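Local coordinates for DUF6836 domain-containing protein (Clostridium leptum, PDB 4PW1) that is of unknown function but folds into a nine-stranded antiparallel beta sheet surrounded by helices and crystallises with two copies in its assembly, at residues 211-216 with 222-227; 53-58 with 62-67; 180-185 with 199-204; 41-46 with 79-84. All blocks are in the same frame, centred on the assembly; numbering follows the deposited sequence.

Interaction 1 of 4, residues 211-216 with 222-227; sequences SEFTSL and IYAMYS
Phe213 and Tyr226 lie with near-parallel ring planes, 12° apart, but slid so far that the rings barely overlap. The centroids are 5.5 Å apart, and what sits over the face of the Phe213 ring, towards its rim, is the tyrosine hydroxyl, with Tyr226 OH 3.4 Å from Phe213 CD1. That hydroxyl is buried here and finds no polar partner in the model. Phe213 CE1 also presses on the methyl of Ala224, while outside the pair Trp136 of helix 122-141 meets the Phe213 ring edge-to-face.

The other face of the hairpin carries Thr214, Leu216, Tyr223 and Met225, the last a selenomethionine. Leu216 CG takes the position between its backbone N and carbonyl carbon (chi1 59°), which brings Leu216 CD1 to Tyr223 CB at 3.8 Å and sets the side chain at about a right angle to Met225, with Leu216 CD2 4.1 Å from SE of Met225. A water spans Thr214 OG1 and Met225 O. Leu18 and Leu20 of the second subunit pack on Thr214 and Leu216.

Backbone bonds join Thr214 to Met225 and Leu216 to Tyr223 in both directions, and Ser215 faces Ala224 as a non-hydrogen-bonded pair. Before the strand pairing starts, Ser227 N donates to Ser211 OG at 3.0 Å. This is an antiparallel beta hairpin whose first strand, 214-218, is outermost in the chain's nine-stranded sheet.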
loop_
_atom_site.group_PDB
_atom_site.type_symbol
_atom_site.label_atom_id
_atom_site.label_comp_id
_atom_site.label_asym_id
_atom_site.label_seq_id
_atom_site.Cartn_x
_atom_site.Cartn_y
_atom_site.Cartn_z
ATOM N N SER B 211 -2.765 -21.123 -4.556
ATOM C CA SER B 211 -3.211 -19.833 -5.046
ATOM C C SER B 211 -2.500 -19.506 -6.352
ATOM O O SER B 211 -1.381 -19.953 -6.622
ATOM C CB SER B 211 -2.925 -18.738 -4.012
ATOM O OG SER B 211 -3.175 -17.435 -4.577
ATOM N N GLU B 212 -3.151 -18.649 -7.123
ATOM C CA GLU B 212 -2.503 -17.894 -8.159
ATOM C C GLU B 212 -1.317 -17.101 -7.575
ATOM O O GLU B 212 -1.389 -16.543 -6.474
ATOM C CB GLU B 212 -3.548 -16.920 -8.737
ATOM C CG GLU B 212 -3.040 -15.949 -9.780
ATOM C CD GLU B 212 -4.137 -15.006 -10.308
ATOM O OE1 GLU B 212 -5.055 -14.613 -9.535
ATOM O OE2 GLU B 212 -4.071 -14.648 -11.511
ATOM N N PHE B 213 -0.239 -17.022 -8.342
ATOM C CA PHE B 213 0.937 -16.234 -7.974
ATOM C C PHE B 213 0.848 -14.877 -8.713
ATOM O O PHE B 213 0.893 -14.841 -9.927
ATOM C CB PHE B 213 2.145 -17.020 -8.415
ATOM C CG PHE B 213 3.440 -16.277 -8.399
ATOM C CD1 PHE B 213 3.688 -15.244 -7.531
ATOM C CD2 PHE B 213 4.439 -16.663 -9.266
ATOM C CE1 PHE B 213 4.901 -14.574 -7.555
ATOM C CE2 PHE B 213 5.656 -16.004 -9.296
ATOM C CZ PHE B 213 5.893 -14.963 -8.429
ATOM N N THR B 214 0.719 -13.787 -7.985
ATOM C CA THR B 214 0.805 -12.474 -8.617
ATOM C C THR B 214 1.927 -11.694 -7.941
ATOM O O THR B 214 2.478 -12.140 -6.913
ATOM C CB THR B 214 -0.509 -11.704 -8.536
ATOM O OG1 THR B 214 -0.853 -11.531 -7.177
ATOM C CG2 THR B 214 -1.605 -12.415 -9.260
ATOM N N SER B 215 2.330 -10.580 -8.542
ATOM C CA SER B 215 3.464 -9.862 -7.993
ATOM C C SER B 215 3.486 -8.380 -8.322
ATOM O O SER B 215 2.856 -7.933 -9.250
ATOM C CB SER B 215 4.752 -10.503 -8.493
ATOM O OG SER B 215 4.801 -10.415 -9.886
ATOM N N LEU B 216 4.238 -7.638 -7.530
ATOM C CA LEU B 216 4.565 -6.240 -7.849
ATOM C C LEU B 216 5.955 -5.958 -7.285
ATOM O O LEU B 216 6.493 -6.749 -6.487
ATOM C CB LEU B 216 3.516 -5.293 -7.249
ATOM C CG LEU B 216 3.313 -5.312 -5.737
ATOM C CD1 LEU B 216 4.478 -4.689 -4.967
ATOM C CD2 LEU B 216 2.004 -4.589 -5.381
ATOM N N ILE B 222 10.660 -7.715 -4.881
ATOM C CA ILE B 222 9.445 -8.246 -5.476
ATOM C C ILE B 222 8.568 -8.811 -4.371
ATOM O O ILE B 222 9.030 -9.625 -3.520
ATOM C CB ILE B 222 9.738 -9.305 -6.525
ATOM C CG1 ILE B 222 10.543 -8.677 -7.655
ATOM C CG2 ILE B 222 8.441 -9.958 -7.068
ATOM C CD1 ILE B 222 11.023 -9.692 -8.685
ATOM N N TYR B 223 7.304 -8.396 -4.390
ATOM C CA TYR B 223 6.281 -8.924 -3.457
ATOM C C TYR B 223 5.479 -9.991 -4.184
ATOM O O TYR B 223 4.762 -9.710 -5.128
ATOM C CB TYR B 223 5.360 -7.804 -2.966
ATOM C CG TYR B 223 5.964 -6.913 -1.903
ATOM C CD1 TYR B 223 7.310 -6.735 -1.784
ATOM C CD2 TYR B 223 5.156 -6.176 -1.053
ATOM C CE1 TYR B 223 7.855 -5.906 -0.816
ATOM C CE2 TYR B 223 5.693 -5.345 -0.093
ATOM C CZ TYR B 223 7.047 -5.244 0.032
ATOM O OH TYR B 223 7.575 -4.401 0.943
ATOM N N ALA B 224 5.650 -11.232 -3.761
ATOM C CA ALA B 224 4.950 -12.363 -4.337
ATOM C C ALA B 224 3.710 -12.607 -3.512
ATOM O O ALA B 224 3.800 -12.850 -2.312
ATOM C CB ALA B 224 5.838 -13.577 -4.290
HETATM N N MSE B 225 2.558 -12.559 -4.146
HETATM C CA MSE B 225 1.307 -12.458 -3.424
HETATM C C MSE B 225 0.475 -13.672 -3.680
HETATM O O MSE B 225 0.338 -14.163 -4.826
HETATM C CB MSE B 225 0.551 -11.189 -3.864
HETATM C CG MSE B 225 1.361 -9.949 -3.472
HETATM SE SE MSE B 225 0.849 -8.454 -4.698
HETATM C CE MSE B 225 -1.003 -8.874 -5.000
ATOM N N TYR B 226 -0.117 -14.156 -2.615
ATOM C CA TYR B 226 -0.953 -15.341 -2.705
ATOM C C TYR B 226 -2.140 -15.144 -1.815
ATOM O O TYR B 226 -2.003 -14.583 -0.743
ATOM C CB TYR B 226 -0.190 -16.566 -2.192
ATOM C CG TYR B 226 1.046 -16.831 -2.964
ATOM C CD1 TYR B 226 2.240 -16.227 -2.615
ATOM C CD2 TYR B 226 1.031 -17.686 -4.043
ATOM C CE1 TYR B 226 3.381 -16.452 -3.345
ATOM C CE2 TYR B 226 2.168 -17.910 -4.783
ATOM C CZ TYR B 226 3.345 -17.271 -4.431
ATOM O OH TYR B 226 4.512 -17.478 -5.139
ATOM N N SER B 227 -3.299 -15.635 -2.219
ATOM C CA SER B 227 -4.482 -15.505 -1.352
ATOM C C SER B 227 -5.508 -16.575 -1.641
ATOM O O SER B 227 -5.470 -17.197 -2.684
ATOM C CB SER B 227 -5.094 -14.107 -1.498
ATOM O OG SER B 227 -5.408 -13.854 -2.829
HETATM O O HOH W 1 -2.086 -13.663 -5.987
#

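Interaction 2 of 4, residues 53-58 with 62-67; sequences SVRILG and WTDEEL
Arg55 reaches from the end of helix 44-58 to the turn and short helix of 62-67, and its side chain carries most of the contact. From CB, CG lies anti to the carbonyl carbon, and the chain then runs out past the carbonyl of Trp62: CG passes it, and Arg55 CD comes to 3.3 Å from Trp62 O. A bend at chi3, -73°, turns the guanidinium back so that Arg55 NH1 can donate to the same oxygen, Trp62 O, at 2.9 Å. Arg55 NH1 also reaches Asp64 OD1 at 3.0 Å, a less straight bond at 142°. The tip, Arg55 NH2, completes the salt bridge, 2.8 Å from Asp64 OD1, and makes a further bond to Asn52 OD1 one turn back in the helix.

Both acceptors lie at the guanidinium edge, in its plane. The carboxylate is turned by 48°, and NH1 and NH2 come to the single oxygen OD1 from the same face of it. Beside this polar grip, Val54 CG1 touches Trp62 CZ3 at 3.7 Å, the two side chains meeting at about a right angle, while Trp62 NE1 is held by Thr89 O. Thr63 and Glu66 form a capping box at the start of the short helix.

One guanidinium thus fixes a backbone carbonyl and an acidic side chain together, and the positive charge probably favours an ionised Asp64 while polarising the Trp62 carbonyl.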
loop_
_atom_site.group_PDB
_atom_site.type_symbol
_atom_site.label_atom_id
_atom_site.label_comp_id
_atom_site.label_asym_id
_atom_site.label_seq_id
_atom_site.Cartn_x
_atom_site.Cartn_y
_atom_site.Cartn_z
ATOM N N SER B 53 14.693 -16.470 15.087
ATOM C CA SER B 53 14.162 -16.055 13.766
ATOM C C SER B 53 15.190 -15.273 12.951
ATOM O O SER B 53 15.389 -15.537 11.750
ATOM C CB SER B 53 12.912 -15.225 13.946
ATOM O OG SER B 53 11.877 -16.005 14.547
ATOM N N VAL B 54 15.878 -14.339 13.601
ATOM C CA VAL B 54 16.941 -13.579 12.958
ATOM C C VAL B 54 18.007 -14.522 12.396
ATOM O O VAL B 54 18.362 -14.428 11.200
ATOM C CB VAL B 54 17.579 -12.550 13.913
ATOM C CG1 VAL B 54 18.835 -11.917 13.304
ATOM C CG2 VAL B 54 16.562 -11.475 14.320
ATOM N N ARG B 55 18.504 -15.458 13.209
ATOM C CA ARG B 55 19.540 -16.378 12.726
ATOM C C ARG B 55 19.078 -17.350 11.630
ATOM O O ARG B 55 19.808 -17.609 10.671
ATOM C CB ARG B 55 20.157 -17.181 13.888
ATOM C CG ARG B 55 21.031 -16.363 14.836
ATOM C CD ARG B 55 21.752 -17.299 15.806
ATOM N NE ARG B 55 20.806 -17.809 16.791
ATOM C CZ ARG B 55 20.534 -17.217 17.950
ATOM N NH1 ARG B 55 21.081 -16.058 18.297
ATOM N NH2 ARG B 55 19.642 -17.744 18.751
ATOM N N ILE B 56 17.891 -17.911 11.780
ATOM C CA ILE B 56 17.448 -19.001 10.901
ATOM C C ILE B 56 16.696 -18.480 9.667
ATOM O O ILE B 56 16.927 -18.952 8.554
ATOM C CB ILE B 56 16.604 -19.993 11.699
ATOM C CG1 ILE B 56 17.490 -20.701 12.734
ATOM C CG2 ILE B 56 15.938 -20.977 10.780
ATOM C CD1 ILE B 56 16.716 -21.486 13.773
ATOM N N LEU B 57 15.800 -17.519 9.842
ATOM C CA LEU B 57 15.110 -16.928 8.670
ATOM C C LEU B 57 16.000 -15.916 7.977
ATOM O O LEU B 57 16.056 -15.871 6.743
ATOM C CB LEU B 57 13.773 -16.261 9.042
ATOM C CG LEU B 57 12.761 -17.142 9.772
ATOM C CD1 LEU B 57 11.455 -16.417 10.018
ATOM C CD2 LEU B 57 12.496 -18.422 8.994
ATOM N N GLY B 58 16.710 -15.106 8.750
ATOM C CA GLY B 58 17.539 -14.034 8.176
ATOM C C GLY B 58 18.889 -14.569 7.733
ATOM O O GLY B 58 19.293 -14.438 6.602
ATOM N N TRP B 62 24.711 -13.465 14.806
ATOM C CA TRP B 62 24.729 -12.853 16.144
ATOM C C TRP B 62 24.240 -13.850 17.194
ATOM O O TRP B 62 23.273 -14.596 16.972
ATOM C CB TRP B 62 23.833 -11.611 16.236
ATOM C CG TRP B 62 24.118 -10.578 15.206
ATOM C CD1 TRP B 62 25.011 -9.558 15.278
ATOM C CD2 TRP B 62 23.505 -10.500 13.912
ATOM N NE1 TRP B 62 24.950 -8.810 14.116
ATOM C CE2 TRP B 62 24.036 -9.377 13.267
ATOM C CE3 TRP B 62 22.535 -11.274 13.248
ATOM C CZ2 TRP B 62 23.665 -9.019 11.965
ATOM C CZ3 TRP B 62 22.144 -10.907 11.975
ATOM C CH2 TRP B 62 22.725 -9.793 11.338
ATOM N N THR B 63 24.865 -13.805 18.356
ATOM C CA THR B 63 24.455 -14.638 19.483
ATOM C C THR B 63 23.314 -13.985 20.266
ATOM O O THR B 63 22.974 -12.793 20.070
ATOM C CB THR B 63 25.611 -14.809 20.461
ATOM O OG1 THR B 63 25.936 -13.517 20.999
ATOM C CG2 THR B 63 26.842 -15.422 19.752
ATOM N N ASP B 64 22.757 -14.754 21.187
ATOM C CA ASP B 64 21.701 -14.252 22.057
ATOM C C ASP B 64 22.189 -13.097 22.921
ATOM O O ASP B 64 21.484 -12.122 23.137
ATOM C CB ASP B 64 21.142 -15.395 22.932
ATOM C CG ASP B 64 20.231 -16.335 22.142
ATOM O OD1 ASP B 64 19.874 -16.045 20.991
ATOM O OD2 ASP B 64 19.837 -17.363 22.655
ATOM N N GLU B 65 23.418 -13.210 23.389
ATOM C CA GLU B 65 24.024 -12.161 24.179
ATOM C C GLU B 65 24.087 -10.855 23.401
ATOM O O GLU B 65 23.811 -9.797 23.948
ATOM C CB GLU B 65 25.426 -12.574 24.644
ATOM C CG GLU B 65 26.088 -11.436 25.404
ATOM C CD GLU B 65 27.373 -11.783 26.153
ATOM O OE1 GLU B 65 27.872 -12.917 26.043
ATOM O OE2 GLU B 65 27.886 -10.864 26.843
ATOM N N GLU B 66 24.379 -10.913 22.112
ATOM C CA GLU B 66 24.360 -9.679 21.274
ATOM C C GLU B 66 22.934 -9.214 20.913
ATOM O O GLU B 66 22.646 -8.031 20.883
ATOM C CB GLU B 66 25.151 -9.904 19.983
ATOM C CG GLU B 66 26.567 -10.432 20.180
ATOM C CD GLU B 66 27.315 -10.889 18.905
ATOM O OE1 GLU B 66 26.911 -11.808 18.165
ATOM O OE2 GLU B 66 28.386 -10.329 18.661
ATOM N N LEU B 67 22.020 -10.138 20.639
ATOM C CA LEU B 67 20.666 -9.738 20.199
ATOM C C LEU B 67 19.720 -9.334 21.336
ATOM O O LEU B 67 18.910 -8.440 21.155
ATOM C CB LEU B 67 20.005 -10.863 19.409
ATOM C CG LEU B 67 20.738 -11.177 18.100
ATOM C CD1 LEU B 67 20.055 -12.351 17.429
ATOM C CD2 LEU B 67 20.774 -9.928 17.192
#

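Interaction 3 of 4, residues 180-185 with 199-204; sequences RCQMLS and DNLYTI
Leu201 pushes between the side chains of Cys181, Gln182 and Ser185 and makes all the close contacts between 180-185 and 199-204. Walking from Asp199, the chain first passes Asn200, which takes no part in the contact and bonds through OD1 to Tyr252 OH. Leu201 follows, with CG anti to its carbonyl carbon (chi1 -62°), and its branches divide the work. Leu201 CD2 meets Cys181 CB at 3.5 Å; Leu201 CD1 lies 3.6 Å from Gln182 OE1 and 3.9 Å from Ser185 CB. Gln182 crosses the leucine at about a right angle, bent at chi2, with its NE2 bonded to Asp186, while Ser185 OG bonds to Asp195. Further on, Thr203 shares Tyr252 OH with Asn200, and Ile204 points toward 180-185 but rests on Leu250.

The helices run nearly antiparallel, at 165°, with segment axes 10.2 Å apart. Helix 173-190 also leans on helix 44-58 through Leu184, and helix 198-210 lies against strand 244-251; Ile197 packs beside Cys181 and Ser185.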
loop_
_atom_site.group_PDB
_atom_site.type_symbol
_atom_site.label_atom_id
_atom_site.label_comp_id
_atom_site.label_asym_id
_atom_site.label_seq_id
_atom_site.Cartn_x
_atom_site.Cartn_y
_atom_site.Cartn_z
ATOM N N ARG B 180 13.833 -23.146 5.875
ATOM C CA ARG B 180 14.177 -22.258 7.004
ATOM C C ARG B 180 13.037 -22.139 8.014
ATOM O O ARG B 180 13.256 -22.233 9.248
ATOM C CB ARG B 180 14.621 -20.875 6.532
ATOM C CG ARG B 180 15.981 -20.888 5.859
ATOM C CD ARG B 180 16.264 -19.525 5.256
ATOM N NE ARG B 180 17.585 -19.436 4.643
ATOM C CZ ARG B 180 18.721 -19.217 5.294
ATOM N NH1 ARG B 180 18.757 -19.072 6.613
ATOM N NH2 ARG B 180 19.853 -19.168 4.608
ATOM N N CYS B 181 11.812 -21.973 7.520
ATOM C CA CYS B 181 10.637 -21.921 8.415
ATOM C C CYS B 181 10.491 -23.178 9.294
ATOM O O CYS B 181 10.282 -23.078 10.512
ATOM C CB CYS B 181 9.348 -21.670 7.626
ATOM S SG CYS B 181 9.223 -19.989 6.901
ATOM N N GLN B 182 10.614 -24.338 8.659
ATOM C CA GLN B 182 10.569 -25.638 9.336
ATOM C C GLN B 182 11.707 -25.764 10.361
ATOM O O GLN B 182 11.501 -26.251 11.477
ATOM C CB GLN B 182 10.679 -26.757 8.280
ATOM C CG GLN B 182 10.571 -28.183 8.857
ATOM C CD GLN B 182 9.212 -28.411 9.462
ATOM O OE1 GLN B 182 8.199 -28.285 8.766
ATOM N NE2 GLN B 182 9.164 -28.597 10.782
HETATM N N MSE B 183 12.917 -25.333 9.991
HETATM C CA MSE B 183 14.050 -25.404 10.921
HETATM C C MSE B 183 13.776 -24.543 12.123
HETATM O O MSE B 183 14.115 -24.913 13.234
HETATM C CB MSE B 183 15.389 -24.922 10.352
HETATM C CG MSE B 183 15.984 -25.935 9.405
HETATM SE SE MSE B 183 17.565 -25.173 8.500
HETATM C CE MSE B 183 18.334 -24.345 10.136
ATOM N N LEU B 184 13.212 -23.350 11.923
ATOM C CA LEU B 184 12.891 -22.492 13.077
ATOM C C LEU B 184 11.918 -23.161 14.042
ATOM O O LEU B 184 12.128 -23.150 15.272
ATOM C CB LEU B 184 12.335 -21.153 12.610
ATOM C CG LEU B 184 11.853 -20.197 13.702
ATOM C CD1 LEU B 184 12.965 -19.858 14.681
ATOM C CD2 LEU B 184 11.296 -18.953 13.073
ATOM N N SER B 185 10.843 -23.724 13.497
ATOM C CA SER B 185 9.877 -24.430 14.311
ATOM C C SER B 185 10.552 -25.592 15.077
ATOM O O SER B 185 10.354 -25.743 16.292
ATOM C CB SER B 185 8.746 -24.973 13.423
ATOM O OG SER B 185 7.850 -25.776 14.177
ATOM N N ASP B 199 2.499 -23.501 13.909
ATOM C CA ASP B 199 1.067 -23.491 13.595
ATOM C C ASP B 199 0.748 -22.833 12.266
ATOM O O ASP B 199 -0.356 -23.051 11.726
ATOM C CB ASP B 199 0.247 -22.806 14.709
ATOM C CG ASP B 199 0.147 -23.637 15.978
ATOM O OD1 ASP B 199 0.619 -24.752 15.977
ATOM O OD2 ASP B 199 -0.398 -23.160 16.993
ATOM N N ASN B 200 1.668 -22.003 11.741
ATOM C CA ASN B 200 1.451 -21.309 10.466
ATOM C C ASN B 200 2.042 -21.979 9.214
ATOM O O ASN B 200 1.765 -21.545 8.078
ATOM C CB ASN B 200 1.959 -19.857 10.593
ATOM C CG ASN B 200 1.077 -19.013 11.480
ATOM O OD1 ASN B 200 -0.091 -19.362 11.731
ATOM N ND2 ASN B 200 1.631 -17.882 11.966
ATOM N N LEU B 201 2.831 -23.045 9.420
ATOM C CA LEU B 201 3.614 -23.648 8.334
ATOM C C LEU B 201 2.729 -24.248 7.254
ATOM O O LEU B 201 2.967 -24.032 6.056
ATOM C CB LEU B 201 4.592 -24.729 8.858
ATOM C CG LEU B 201 5.673 -24.276 9.827
ATOM C CD1 LEU B 201 6.459 -25.497 10.312
ATOM C CD2 LEU B 201 6.580 -23.270 9.148
ATOM N N TYR B 202 1.723 -25.009 7.656
ATOM C CA TYR B 202 0.819 -25.594 6.675
ATOM C C TYR B 202 0.148 -24.465 5.844
ATOM O O TYR B 202 0.061 -24.541 4.627
ATOM C CB TYR B 202 -0.238 -26.501 7.326
ATOM C CG TYR B 202 -1.178 -27.024 6.286
ATOM C CD1 TYR B 202 -0.854 -28.144 5.540
ATOM C CD2 TYR B 202 -2.344 -26.338 5.975
ATOM C CE1 TYR B 202 -1.674 -28.577 4.510
ATOM C CE2 TYR B 202 -3.168 -26.749 4.935
ATOM C CZ TYR B 202 -2.823 -27.864 4.211
ATOM O OH TYR B 202 -3.628 -28.315 3.206
ATOM N N THR B 203 -0.349 -23.429 6.505
ATOM C CA THR B 203 -1.069 -22.381 5.783
ATOM C C THR B 203 -0.160 -21.703 4.749
ATOM O O THR B 203 -0.563 -21.447 3.627
ATOM C CB THR B 203 -1.599 -21.319 6.750
ATOM O OG1 THR B 203 -2.522 -21.933 7.624
ATOM C CG2 THR B 203 -2.318 -20.170 6.018
ATOM N N ILE B 204 1.076 -21.452 5.126
ATOM C CA ILE B 204 2.005 -20.804 4.220
ATOM C C ILE B 204 2.244 -21.684 2.989
ATOM O O ILE B 204 2.173 -21.222 1.835
ATOM C CB ILE B 204 3.335 -20.478 4.966
ATOM C CG1 ILE B 204 3.084 -19.406 6.036
ATOM C CG2 ILE B 204 4.377 -19.986 4.007
ATOM C CD1 ILE B 204 4.212 -19.304 7.052
#

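Interaction 4 of 4, residues 41-46 with 79-84; sequences LFEEEI and DLRFLK
Glu43 and Arg81 meet in a side-on, two-pronged salt bridge that ties the start of helix 44-58 to strand 80-89 of the antiparallel sheet. Arg81 NE donates to Glu43 OE1 at 2.7 Å, nearly straight at 165°, and Arg81 NH2 donates to Glu43 OE2 at 3.0 Å. Each oxygen uses its syn lone pair. The carboxylate and guanidinium are nearly coplanar, 20° apart, which lets both N-H groups aim at the carboxylate oxygens, although the two side chains approach each other at about a right angle. Asp79 adds a second carboxylate to this salt-bridge network, with Arg81 NH1 3.1 Å from Asp79 OD1. Bonds from NE, NH2 and NH1 to two carboxylates hold the guanidinium's rotation, and the two acids probably favour its charged form.

Apolar contact backs the ion pair. Ile46 lies across the arginine chain, its CD1 3.3 Å from Arg81 CD, a close approach for two carbons. Arg81 is extended from CG to NE, which carries the charged group away from the strand and out to the glutamate.

Farther out, Phe73 packs on Ile46, and Tyr75 of the adjacent strand 74-76 touches Arg81. Glu43 occupies the N-cap position of helix 44-58, so its placement goes with the beginning of that helix. Asp79 faces Ser76 together with Leu80 in a G1 beta bulge, and its OD1 is met by Arg81 NH1 nearly end-on to the carboxylate C-O bond, in the guanidinium plane.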
loop_
_atom_site.group_PDB
_atom_site.type_symbol
_atom_site.label_atom_id
_atom_site.label_comp_id
_atom_site.label_asym_id
_atom_site.label_seq_id
_atom_site.Cartn_x
_atom_site.Cartn_y
_atom_site.Cartn_z
ATOM N N LEU B 41 7.430 -3.846 25.988
ATOM C CA LEU B 41 7.063 -4.897 26.912
ATOM C C LEU B 41 7.997 -6.076 26.618
ATOM O O LEU B 41 7.952 -6.640 25.511
ATOM C CB LEU B 41 5.618 -5.339 26.649
ATOM C CG LEU B 41 5.087 -6.555 27.448
ATOM C CD1 LEU B 41 5.027 -6.242 28.937
ATOM C CD2 LEU B 41 3.705 -6.968 26.977
ATOM N N PHE B 42 8.769 -6.482 27.618
ATOM C CA PHE B 42 9.746 -7.570 27.505
ATOM C C PHE B 42 9.069 -8.863 27.914
ATOM O O PHE B 42 8.621 -8.969 29.021
ATOM C CB PHE B 42 10.965 -7.361 28.446
ATOM C CG PHE B 42 11.944 -8.518 28.407
ATOM C CD1 PHE B 42 12.865 -8.588 27.413
ATOM C CD2 PHE B 42 11.916 -9.549 29.363
ATOM C CE1 PHE B 42 13.766 -9.636 27.318
ATOM C CE2 PHE B 42 12.828 -10.607 29.272
ATOM C CZ PHE B 42 13.726 -10.658 28.220
ATOM N N GLU B 43 9.044 -9.849 27.023
ATOM C CA GLU B 43 8.565 -11.182 27.313
ATOM C C GLU B 43 9.596 -12.137 26.750
ATOM O O GLU B 43 9.805 -12.224 25.524
ATOM C CB GLU B 43 7.211 -11.407 26.620
ATOM C CG GLU B 43 6.095 -10.545 27.186
ATOM C CD GLU B 43 4.905 -10.406 26.226
ATOM O OE1 GLU B 43 5.075 -9.940 25.075
ATOM O OE2 GLU B 43 3.816 -10.824 26.615
ATOM N N GLU B 44 10.213 -12.907 27.630
ATOM C CA GLU B 44 11.406 -13.677 27.268
ATOM C C GLU B 44 11.215 -14.706 26.171
ATOM O O GLU B 44 12.102 -14.887 25.329
ATOM C CB GLU B 44 12.048 -14.345 28.501
ATOM C CG GLU B 44 13.504 -14.702 28.262
ATOM C CD GLU B 44 13.652 -16.057 27.560
ATOM O OE1 GLU B 44 12.718 -16.850 27.689
ATOM O OE2 GLU B 44 14.643 -16.312 26.847
ATOM N N GLU B 45 10.074 -15.370 26.161
ATOM C CA GLU B 45 9.785 -16.365 25.119
ATOM C C GLU B 45 9.676 -15.722 23.742
ATOM O O GLU B 45 10.007 -16.349 22.715
ATOM C CB GLU B 45 8.476 -17.093 25.410
ATOM C CG GLU B 45 8.561 -17.954 26.663
ATOM C CD GLU B 45 7.718 -19.211 26.563
ATOM O OE1 GLU B 45 8.246 -20.301 26.169
ATOM O OE2 GLU B 45 6.521 -19.084 26.857
ATOM N N ILE B 46 9.198 -14.485 23.712
ATOM C CA ILE B 46 9.104 -13.795 22.439
ATOM C C ILE B 46 10.492 -13.373 21.991
ATOM O O ILE B 46 10.856 -13.553 20.817
ATOM C CB ILE B 46 8.091 -12.643 22.498
ATOM C CG1 ILE B 46 6.701 -13.302 22.563
ATOM C CG2 ILE B 46 8.223 -11.791 21.257
ATOM C CD1 ILE B 46 5.549 -12.380 22.788
ATOM N N ASP B 79 -3.683 -6.757 20.798
ATOM C CA ASP B 79 -3.031 -8.077 20.906
ATOM C C ASP B 79 -2.031 -8.328 19.775
ATOM O O ASP B 79 -2.068 -9.339 19.065
ATOM C CB ASP B 79 -4.034 -9.228 21.057
ATOM C CG ASP B 79 -3.488 -10.388 21.920
ATOM O OD1 ASP B 79 -2.411 -10.289 22.589
ATOM O OD2 ASP B 79 -4.173 -11.428 21.921
ATOM N N LEU B 80 -1.130 -7.369 19.610
ATOM C CA LEU B 80 -0.084 -7.432 18.607
ATOM C C LEU B 80 1.177 -7.087 19.334
ATOM O O LEU B 80 1.158 -6.285 20.271
ATOM C CB LEU B 80 -0.343 -6.396 17.486
ATOM C CG LEU B 80 -1.668 -6.583 16.743
ATOM C CD1 LEU B 80 -1.971 -5.386 15.837
ATOM C CD2 LEU B 80 -1.639 -7.845 15.927
ATOM N N ARG B 81 2.270 -7.655 18.874
ATOM C CA ARG B 81 3.590 -7.260 19.309
ATOM C C ARG B 81 4.427 -6.911 18.070
ATOM O O ARG B 81 4.515 -7.702 17.136
ATOM C CB ARG B 81 4.199 -8.429 20.097
ATOM C CG ARG B 81 3.496 -8.552 21.462
ATOM C CD ARG B 81 3.487 -9.952 21.971
ATOM N NE ARG B 81 2.960 -10.024 23.340
ATOM C CZ ARG B 81 1.678 -10.135 23.662
ATOM N NH1 ARG B 81 0.707 -10.084 22.744
ATOM N NH2 ARG B 81 1.356 -10.182 24.942
ATOM N N PHE B 82 5.035 -5.731 18.079
ATOM C CA PHE B 82 5.817 -5.247 16.981
ATOM C C PHE B 82 7.261 -5.036 17.378
ATOM O O PHE B 82 7.552 -4.393 18.381
ATOM C CB PHE B 82 5.315 -3.886 16.519
ATOM C CG PHE B 82 3.924 -3.866 15.971
ATOM C CD1 PHE B 82 3.689 -4.071 14.626
ATOM C CD2 PHE B 82 2.839 -3.565 16.795
ATOM C CE1 PHE B 82 2.416 -3.994 14.126
ATOM C CE2 PHE B 82 1.569 -3.456 16.277
ATOM C CZ PHE B 82 1.356 -3.688 14.948
ATOM N N LEU B 83 8.164 -5.496 16.510
ATOM C CA LEU B 83 9.579 -5.095 16.536
ATOM C C LEU B 83 9.854 -4.315 15.284
ATOM O O LEU B 83 9.877 -4.880 14.175
ATOM C CB LEU B 83 10.425 -6.343 16.554
ATOM C CG LEU B 83 11.916 -6.091 16.605
ATOM C CD1 LEU B 83 12.298 -5.558 17.967
ATOM C CD2 LEU B 83 12.650 -7.395 16.320
ATOM N N LYS B 84 10.022 -3.014 15.435
ATOM C CA LYS B 84 10.126 -2.101 14.309
ATOM C C LYS B 84 11.549 -1.616 14.110
ATOM O O LYS B 84 12.129 -0.998 14.982
ATOM C CB LYS B 84 9.245 -0.882 14.506
ATOM C CG LYS B 84 9.055 -0.041 13.225
ATOM C CD LYS B 84 8.358 1.261 13.601
ATOM C CE LYS B 84 7.737 1.963 12.419
ATOM N NZ LYS B 84 8.762 2.329 11.443
#

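From the N terminus, interaction 4 opens first, at 41-46, and closes at 79-84, joining the start of helix 44-58 to strand 80-89. Within that span lies interaction 2, a short closure from the end of the same helix to the turn and helix at 62-67. Interaction 3 comes next in series and pairs helices 173-190 and 198-210; it touches interaction 2 through Arg180 NH1 and Ile56 O, 2.7 Å apart, far from each other in sequence. Interaction 1 follows directly on helix 198-210 and closes the hairpin. Interactions 1 and 4 reach the same sheet on opposite sides of the chain's centre, their centres 28 Å apart; no two loops cross.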